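Local coordinates for protein lipase aflb (Neosartorya fumigata, PDB 6IDY) that probably hydrolyses ester bonds of lipids as a lipase of the alpha/beta-hydrolase fold and binds a calcium ion, at residues A[164-169]-A[210-215]; A[86-91]-A[414-419]. One frame throughout, in Å; residues are numbered along the deposited sequence.

Interaction 1 (A[164-169]-A[210-215]); sequences ILVPGT and EYVAYA
In the alpha/beta core, Ile164 and Val166 of strand 161-166 pack against Ala215 and Val212 of helix 205-223, two strand residues facing two residues one helical turn apart. The helix runs against the strand, Ile164 lying by Ala215 and Val166 by Val212. Val166 lays its CG1 methyl on Val212 CG2 at 3.7 Å, and Val166 CG2 approaches the same Val212 CG2 at 4.1 Å, so one helix methyl sits against both arms of the strand valine; the two side chains meet at about a right angle. Helix 205-223 is the crossover of a beta-alpha-beta unit joining the parallel strands 190-195 and 227-232, and strand 161-166 lies between those two in the sheet. At the other end of the contact, Ile164 carries CG1 beside its backbone N (chi1 -55°) and extends it (chi2 158°), which carries CD1 to the helix backbone, 3.6 Å from Ala215 O. Ile164 CG2 lies 4.3 Å from Ala215 CB. Beyond the strand, Thr169 OG1 is hydrogen-bonded to Gln234 and Gln288, a position consistent with the oxyanion-hole loop of lipases of the Candida antarctica lipase B type.

Interaction 2 (A[86-91]-A[414-419]); sequences REILTV and LLLIAL
Ile88 and Leu415 meet at about a right angle: the CD1 methyl of Leu415 ends on the flank of the isoleucine, 4.1 Å from Ile88 CG1. Ile88 holds CG1 beside its backbone N (chi1 -84°), and the second torsion folds CD1 back (chi2 -69°), so the methylene of that branch, rather than its terminal methyl, is what Leu415 CD1 touches most closely. The other branch of Ile88 serves the next leucine, with Ile88 CG2 4.4 Å from Leu416 CD2. That same CD2 also bears on Leu89, lying 4.2 Å from Leu89 CG and equally far from Leu89 CD1, so a single methyl of Leu416 rests over the notch between two consecutive residues of the facing helix. Leu89 and Leu416 slant past each other, and the leucine of helix 81-90 reaches the contact with the outer part of its side chain. This is helix-on-helix packing outside the central sheet, between a helix of the N-terminal part of the chain and helix 414-424 near the C-terminus; the axes of the segments 86-90 and 414-419 pass at 10.2 Å, with their N-to-C directions 136° apart, a spacing bridged here by these four aliphatic side chains. Leu415 also lies on Phe81, Met84 and Thr85, and helix 31-47 adds Ile40 and Glu43 against Leu89. Within 86-91, Thr90 OG1 donates to Arg86 O at 2.9 Å, coming from above the carbonyl plane one turn further back.

The centre of interaction 1, in the alpha/beta core, lies about 10 Å from the centre of the chain, and that of interaction 2, in the helices outside the sheet, about 16 Å from it; the two centres are 24 Å apart and the contacts do not touch, although their nearest atoms come within about 4 Å. Along the chain the order is 86-91, 164-169, 210-215, 414-419, so interaction 1 is nested in the loop that interaction 2 closes. The 322 residues inside that loop include the whole seven-stranded sheet and the calcium site of Asp255, Ala377, His380 and Gly382. Interaction 2 thus brings together helices from before and after the alpha/beta core in sequence.

Interaction 1 (A[164-169]-A[210-215])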
loop_
_atom_site.group_PDB
_atom_site.type_symbol
_atom_site.label_atom_id
_atom_site.label_comp_id
_atom_site.label_asym_id
_atom_site.label_seq_id
_atom_site.Cartn_x
_atom_site.Cartn_y
_atom_site.Cartn_z
ATOM N N ILE A 164 12.361 -0.869 2.332
ATOM C CA ILE A 164 11.405 0.031 2.965
ATOM C C ILE A 164 10.012 -0.328 2.485
ATOM O O ILE A 164 9.732 -0.240 1.288
ATOM C CB ILE A 164 11.742 1.531 2.714
ATOM C CG1 ILE A 164 13.189 1.853 3.172
ATOM C CG2 ILE A 164 10.712 2.443 3.411
ATOM C CD1 ILE A 164 13.786 3.053 2.539
ATOM N N LEU A 165 9.145 -0.721 3.427
ATOM C CA LEU A 165 7.760 -1.071 3.144
ATOM C C LEU A 165 6.894 0.165 3.321
ATOM O O LEU A 165 6.774 0.686 4.431
ATOM C CB LEU A 165 7.286 -2.231 4.031
ATOM C CG LEU A 165 8.134 -3.510 4.029
ATOM C CD1 LEU A 165 7.583 -4.509 5.027
ATOM C CD2 LEU A 165 8.227 -4.134 2.625
ATOM N N VAL A 166 6.351 0.676 2.205
ATOM C CA VAL A 166 5.541 1.899 2.163
ATOM C C VAL A 166 4.051 1.521 2.153
ATOM O O VAL A 166 3.630 0.744 1.301
ATOM C CB VAL A 166 5.953 2.846 0.991
ATOM C CG1 VAL A 166 5.160 4.150 1.020
ATOM C CG2 VAL A 166 7.450 3.147 1.026
ATOM N N PRO A 167 3.245 2.053 3.096
ATOM C CA PRO A 167 1.830 1.659 3.166
ATOM C C PRO A 167 0.945 2.318 2.118
ATOM O O PRO A 167 1.379 3.242 1.433
ATOM C CB PRO A 167 1.430 2.120 4.565
ATOM C CG PRO A 167 2.253 3.339 4.782
ATOM C CD PRO A 167 3.587 2.995 4.181
ATOM N N GLY A 168 -0.300 1.852 2.049
ATOM C CA GLY A 168 -1.320 2.390 1.167
ATOM C C GLY A 168 -2.274 3.299 1.915
ATOM O O GLY A 168 -2.065 3.611 3.092
ATOM N N THR A 169 -3.336 3.715 1.228
ATOM C CA THR A 169 -4.359 4.614 1.758
ATOM C C THR A 169 -5.093 4.048 2.967
ATOM O O THR A 169 -5.500 2.876 2.959
ATOM C CB THR A 169 -5.338 4.991 0.643
ATOM O OG1 THR A 169 -4.620 5.597 -0.430
ATOM C CG2 THR A 169 -6.444 5.912 1.115
ATOM N N GLU A 210 7.167 13.019 1.788
ATOM C CA GLU A 210 8.323 13.492 2.558
ATOM C C GLU A 210 8.841 12.392 3.473
ATOM O O GLU A 210 10.054 12.256 3.646
ATOM C CB GLU A 210 7.959 14.723 3.393
ATOM C CG GLU A 210 7.723 15.965 2.555
ATOM C CD GLU A 210 7.708 17.254 3.344
ATOM O OE1 GLU A 210 8.376 17.325 4.400
ATOM O OE2 GLU A 210 7.037 18.207 2.897
ATOM N N TYR A 211 7.913 11.599 4.046
ATOM C CA TYR A 211 8.245 10.478 4.914
ATOM C C TYR A 211 8.989 9.396 4.145
ATOM O O TYR A 211 9.902 8.802 4.699
ATOM C CB TYR A 211 6.990 9.929 5.607
ATOM C CG TYR A 211 6.404 10.905 6.603
ATOM C CD1 TYR A 211 6.823 10.914 7.929
ATOM C CD2 TYR A 211 5.457 11.848 6.211
ATOM C CE1 TYR A 211 6.307 11.828 8.846
ATOM C CE2 TYR A 211 4.938 12.773 7.116
ATOM C CZ TYR A 211 5.359 12.751 8.435
ATOM O OH TYR A 211 4.825 13.628 9.341
ATOM N N VAL A 212 8.622 9.171 2.865
ATOM C CA VAL A 212 9.277 8.202 1.982
ATOM C C VAL A 212 10.677 8.715 1.619
ATOM O O VAL A 212 11.640 7.962 1.749
ATOM C CB VAL A 212 8.445 7.839 0.719
ATOM C CG1 VAL A 212 9.202 6.855 -0.175
ATOM C CG2 VAL A 212 7.090 7.269 1.100
ATOM N N ALA A 213 10.782 9.986 1.170
ATOM C CA ALA A 213 12.061 10.618 0.801
ATOM C C ALA A 213 13.031 10.579 1.975
ATOM O O ALA A 213 14.176 10.160 1.797
ATOM C CB ALA A 213 11.838 12.057 0.355
ATOM N N TYR A 214 12.560 10.949 3.189
ATOM C CA TYR A 214 13.429 10.891 4.359
ATOM C C TYR A 214 13.807 9.459 4.710
ATOM O O TYR A 214 14.983 9.218 4.976
ATOM C CB TYR A 214 12.859 11.647 5.573
ATOM C CG TYR A 214 13.849 11.728 6.714
ATOM C CD1 TYR A 214 14.836 12.709 6.741
ATOM C CD2 TYR A 214 13.821 10.801 7.753
ATOM C CE1 TYR A 214 15.761 12.775 7.781
ATOM C CE2 TYR A 214 14.748 10.849 8.791
ATOM C CZ TYR A 214 15.715 11.840 8.804
ATOM O OH TYR A 214 16.631 11.885 9.828
ATOM N N ALA A 215 12.835 8.516 4.696
ATOM C CA ALA A 215 13.085 7.099 5.007
ATOM C C ALA A 215 14.140 6.518 4.078
ATOM O O ALA A 215 15.044 5.831 4.544
ATOM C CB ALA A 215 11.798 6.287 4.928
#

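Interaction 2 (A[86-91]-A[414-419])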
loop_
_atom_site.group_PDB
_atom_site.type_symbol
_atom_site.label_atom_id
_atom_site.label_comp_id
_atom_site.label_asym_id
_atom_site.label_seq_id
_atom_site.Cartn_x
_atom_site.Cartn_y
_atom_site.Cartn_z
ATOM N N ARG A 86 -18.090 -4.228 3.313
ATOM C CA ARG A 86 -19.324 -4.747 3.908
ATOM C C ARG A 86 -19.438 -6.272 3.723
ATOM O O ARG A 86 -19.751 -6.976 4.679
ATOM C CB ARG A 86 -20.550 -4.035 3.299
ATOM C CG ARG A 86 -21.887 -4.439 3.927
ATOM C CD ARG A 86 -23.012 -4.456 2.906
ATOM N NE ARG A 86 -23.796 -3.220 2.926
ATOM C CZ ARG A 86 -23.633 -2.207 2.080
ATOM N NH1 ARG A 86 -22.704 -2.267 1.131
ATOM N NH2 ARG A 86 -24.391 -1.123 2.179
ATOM N N GLU A 87 -19.195 -6.768 2.500
ATOM C CA GLU A 87 -19.328 -8.186 2.146
ATOM C C GLU A 87 -18.272 -9.097 2.777
ATOM O O GLU A 87 -18.558 -10.274 2.989
ATOM C CB GLU A 87 -19.381 -8.380 0.623
ATOM C CG GLU A 87 -20.640 -7.835 -0.034
ATOM C CD GLU A 87 -21.956 -8.326 0.539
ATOM O OE1 GLU A 87 -22.117 -9.556 0.705
ATOM O OE2 GLU A 87 -22.827 -7.473 0.827
ATOM N N ILE A 88 -17.072 -8.549 3.088
ATOM C CA ILE A 88 -15.954 -9.220 3.762
ATOM C C ILE A 88 -16.455 -9.875 5.071
ATOM O O ILE A 88 -16.131 -11.033 5.350
ATOM C CB ILE A 88 -14.803 -8.179 3.969
ATOM C CG1 ILE A 88 -13.908 -8.040 2.702
ATOM C CG2 ILE A 88 -13.963 -8.397 5.228
ATOM C CD1 ILE A 88 -13.030 -9.197 2.319
ATOM N N LEU A 89 -17.290 -9.152 5.833
ATOM C CA LEU A 89 -17.864 -9.695 7.062
ATOM C C LEU A 89 -19.121 -10.521 6.820
ATOM O O LEU A 89 -19.317 -11.520 7.512
ATOM C CB LEU A 89 -18.103 -8.609 8.117
ATOM C CG LEU A 89 -16.865 -8.073 8.857
ATOM C CD1 LEU A 89 -17.271 -7.107 9.932
ATOM C CD2 LEU A 89 -16.043 -9.203 9.499
ATOM N N THR A 90 -19.959 -10.131 5.832
ATOM C CA THR A 90 -21.210 -10.831 5.476
ATOM C C THR A 90 -20.940 -12.298 5.101
ATOM O O THR A 90 -21.675 -13.188 5.531
ATOM C CB THR A 90 -21.971 -10.059 4.376
ATOM O OG1 THR A 90 -22.120 -8.698 4.779
ATOM C CG2 THR A 90 -23.352 -10.653 4.075
ATOM N N VAL A 91 -19.861 -12.543 4.335
ATOM C CA VAL A 91 -19.450 -13.888 3.910
ATOM C C VAL A 91 -18.655 -14.623 5.007
ATOM O O VAL A 91 -18.310 -15.790 4.827
ATOM C CB VAL A 91 -18.706 -13.901 2.541
ATOM C CG1 VAL A 91 -19.555 -13.276 1.435
ATOM C CG2 VAL A 91 -17.331 -13.239 2.630
ATOM N N LEU A 414 -7.777 -5.784 6.349
ATOM C CA LEU A 414 -7.230 -4.419 6.326
ATOM C C LEU A 414 -8.253 -3.371 5.891
ATOM O O LEU A 414 -8.141 -2.206 6.284
ATOM C CB LEU A 414 -6.011 -4.324 5.397
ATOM C CG LEU A 414 -4.785 -5.151 5.747
ATOM C CD1 LEU A 414 -3.747 -5.050 4.628
ATOM C CD2 LEU A 414 -4.211 -4.759 7.108
ATOM N N LEU A 415 -9.228 -3.781 5.059
ATOM C CA LEU A 415 -10.298 -2.920 4.562
ATOM C C LEU A 415 -11.135 -2.369 5.699
ATOM O O LEU A 415 -11.656 -1.261 5.588
ATOM C CB LEU A 415 -11.191 -3.678 3.571
ATOM C CG LEU A 415 -10.544 -4.065 2.240
ATOM C CD1 LEU A 415 -11.449 -4.966 1.465
ATOM C CD2 LEU A 415 -10.174 -2.845 1.411
ATOM N N LEU A 416 -11.237 -3.136 6.804
ATOM C CA LEU A 416 -11.980 -2.740 8.002
ATOM C C LEU A 416 -11.270 -1.592 8.712
ATOM O O LEU A 416 -11.921 -0.662 9.183
ATOM C CB LEU A 416 -12.185 -3.938 8.940
ATOM C CG LEU A 416 -12.832 -5.191 8.322
ATOM C CD1 LEU A 416 -12.738 -6.368 9.278
ATOM C CD2 LEU A 416 -14.299 -4.943 7.935
ATOM N N ILE A 417 -9.933 -1.630 8.744
ATOM C CA ILE A 417 -9.122 -0.557 9.323
ATOM C C ILE A 417 -9.207 0.672 8.404
ATOM O O ILE A 417 -9.441 1.788 8.888
ATOM C CB ILE A 417 -7.659 -1.017 9.571
ATOM C CG1 ILE A 417 -7.606 -2.070 10.692
ATOM C CG2 ILE A 417 -6.756 0.183 9.893
ATOM C CD1 ILE A 417 -6.280 -2.809 10.795
ATOM N N ALA A 418 -9.058 0.450 7.078
ATOM C CA ALA A 418 -9.136 1.518 6.081
ATOM C C ALA A 418 -10.453 2.299 6.204
ATOM O O ALA A 418 -10.420 3.531 6.196
ATOM C CB ALA A 418 -8.951 0.963 4.673
ATOM N N LEU A 419 -11.588 1.591 6.425
ATOM C CA LEU A 419 -12.888 2.235 6.596
ATOM C C LEU A 419 -12.936 3.072 7.871
ATOM O O LEU A 419 -13.362 4.225 7.814
ATOM C CB LEU A 419 -14.059 1.233 6.566
ATOM C CG LEU A 419 -15.460 1.874 6.640
ATOM C CD1 LEU A 419 -15.742 2.752 5.422
ATOM C CD2 LEU A 419 -16.530 0.834 6.826
#